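Local coordinates for NF-kappa-B inhibitor beta (PDB 1OY3), which inhibits the transcription factor NF-kappa-B by forming a complex with it and trapping it in the cytoplasm, at residues C[203-208]-C[237-242]. Numbering follows the deposited sequence.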
loop_
_atom_site.group_PDB
_atom_site.type_symbol
_atom_site.label_atom_id
_atom_site.label_comp_id
_atom_site.label_asym_id
_atom_site.label_seq_id
_atom_site.Cartn_x
_atom_site.Cartn_y
_atom_site.Cartn_z
ATOM N N GLN C 203 -16.779 2.849 -3.170
ATOM C CA GLN C 203 -18.175 3.284 -3.162
ATOM C C GLN C 203 -18.238 4.784 -2.842
ATOM O O GLN C 203 -19.196 5.265 -2.240
ATOM C CB GLN C 203 -18.988 2.478 -2.134
ATOM C CG GLN C 203 -19.008 0.964 -2.376
ATOM C CD GLN C 203 -19.780 0.566 -3.626
ATOM O OE1 GLN C 203 -21.014 0.571 -3.642
ATOM N NE2 GLN C 203 -19.054 0.222 -4.681
ATOM N N ALA C 204 -17.198 5.516 -3.236
ATOM C CA ALA C 204 -17.152 6.953 -2.998
ATOM C C ALA C 204 -17.627 7.652 -4.269
ATOM O O ALA C 204 -16.833 7.994 -5.147
ATOM C CB ALA C 204 -15.731 7.383 -2.640
ATOM N N ALA C 205 -18.937 7.857 -4.350
ATOM C CA ALA C 205 -19.565 8.486 -5.509
ATOM C C ALA C 205 -19.052 9.883 -5.837
ATOM O O ALA C 205 -18.833 10.202 -7.009
ATOM C CB ALA C 205 -21.083 8.524 -5.315
ATOM N N SER C 206 -18.872 10.715 -4.815
ATOM C CA SER C 206 -18.403 12.083 -5.025
ATOM C C SER C 206 -16.986 12.095 -5.603
ATOM O O SER C 206 -16.637 12.956 -6.411
ATOM C CB SER C 206 -18.436 12.865 -3.711
ATOM O OG SER C 206 -17.326 12.534 -2.897
ATOM N N VAL C 207 -16.173 11.129 -5.185
ATOM C CA VAL C 207 -14.810 11.007 -5.679
ATOM C C VAL C 207 -14.896 10.496 -7.113
ATOM O O VAL C 207 -14.168 10.954 -7.998
ATOM C CB VAL C 207 -13.986 10.022 -4.798
ATOM C CG1 VAL C 207 -12.657 9.676 -5.474
ATOM C CG2 VAL C 207 -13.728 10.653 -3.441
ATOM N N LEU C 208 -15.797 9.547 -7.340
ATOM C CA LEU C 208 -15.987 8.987 -8.677
ATOM C C LEU C 208 -16.344 10.123 -9.632
ATOM O O LEU C 208 -15.822 10.207 -10.754
ATOM C CB LEU C 208 -17.116 7.953 -8.659
ATOM C CG LEU C 208 -17.539 7.338 -9.993
ATOM C CD1 LEU C 208 -16.356 6.609 -10.627
ATOM C CD2 LEU C 208 -18.706 6.379 -9.760
ATOM N N ASN C 237 -24.249 0.285 -3.965
ATOM C CA ASN C 237 -24.636 1.679 -4.209
ATOM C C ASN C 237 -24.927 1.979 -5.684
ATOM O O ASN C 237 -24.024 1.998 -6.521
ATOM C CB ASN C 237 -23.545 2.618 -3.691
ATOM C CG ASN C 237 -23.961 4.074 -3.730
ATOM O OD1 ASN C 237 -23.202 4.956 -3.331
ATOM N ND2 ASN C 237 -25.172 4.334 -4.207
ATOM N N PRO C 238 -26.206 2.239 -6.011
ATOM C CA PRO C 238 -26.675 2.538 -7.371
ATOM C C PRO C 238 -26.119 3.827 -7.965
ATOM O O PRO C 238 -25.952 3.936 -9.176
ATOM C CB PRO C 238 -28.197 2.607 -7.209
ATOM C CG PRO C 238 -28.464 1.811 -5.953
ATOM C CD PRO C 238 -27.334 2.235 -5.066
ATOM N N ILE C 239 -25.843 4.799 -7.103
ATOM C CA ILE C 239 -25.327 6.089 -7.537
ATOM C C ILE C 239 -24.140 5.948 -8.477
ATOM O O ILE C 239 -24.097 6.578 -9.535
ATOM C CB ILE C 239 -24.880 6.940 -6.338
ATOM C CG1 ILE C 239 -25.976 6.958 -5.269
ATOM C CG2 ILE C 239 -24.561 8.355 -6.801
ATOM C CD1 ILE C 239 -27.301 7.503 -5.744
ATOM N N LEU C 240 -23.184 5.114 -8.078
ATOM C CA LEU C 240 -21.964 4.880 -8.850
ATOM C C LEU C 240 -22.213 4.516 -10.305
ATOM O O LEU C 240 -21.571 5.061 -11.200
ATOM C CB LEU C 240 -21.133 3.786 -8.176
ATOM C CG LEU C 240 -20.688 4.121 -6.750
ATOM C CD1 LEU C 240 -20.065 2.896 -6.104
ATOM C CD2 LEU C 240 -19.699 5.273 -6.782
ATOM N N ALA C 241 -23.143 3.595 -10.536
ATOM C CA ALA C 241 -23.475 3.173 -11.888
ATOM C C ALA C 241 -24.103 4.345 -12.652
ATOM O O ALA C 241 -23.742 4.619 -13.797
ATOM C CB ALA C 241 -24.438 1.999 -11.840
ATOM N N ARG C 242 -25.034 5.037 -12.000
ATOM C CA ARG C 242 -25.710 6.184 -12.601
ATOM C C ARG C 242 -24.684 7.185 -13.121
ATOM O O ARG C 242 -24.729 7.580 -14.288
ATOM C CB ARG C 242 -26.612 6.864 -11.570
ATOM C CG ARG C 242 -27.668 5.949 -10.951
ATOM C CD ARG C 242 -28.432 6.661 -9.834
ATOM N NE ARG C 242 -29.380 5.781 -9.155
ATOM C CZ ARG C 242 -30.011 6.089 -8.025
ATOM N NH1 ARG C 242 -29.800 7.259 -7.438
ATOM N NH2 ARG C 242 -30.851 5.223 -7.475
#
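The amide of Gln-203 is held at both ends: OE1 accepts a hydrogen bond from the backbone N of Asn-237 at 3.3 Å, and NE2 donates back to the carbonyl O of Val-200 in helix 195-201. The bond to Asn-237 is long and somewhat bent at the hydrogen (141°), although the donor lies almost straight ahead of the carbonyl. The bend of the Gln-203 chain at chi2 (-68°) carries the amide back toward helix 195-201, and its rotation about chi3 turns OE1 to Asn-237 and NE2 to Val-200. Gln-203 itself closes that helix in a Schellman motif, and Ala-204 then takes the N-cap position of helix 205-213.

Beside the amide, Leu-240 reaches across from helix 238-246 at about a right angle to the Gln-203 side chain. Its two methyl groups divide the work. CD1 lies against one face of the amide, 3.2 Å from Gln-203 NE2, whereas CD2 enters between Ala-205 and Leu-208, 3.5 Å from Ala-205 CA. The approach of Leu-240 CD2 to Leu-208 CD2, at 3.3 Å, is tighter than usual for two carbons. Ala-205 adds a smaller apolar touch, its CB resting 3.8 Å from Ile-239 CG2, and Leu-243 continues the apolar surface one turn further along.

These segments join the second helices of ankyrin repeats 5 and 6, neighbours in the stack. Because both polar ends of the amide have partners, its face can pack against a methyl group; one rather long hydrogen bond gives the contact direction, while van der Waals packing around Leu-240 supplies the rest.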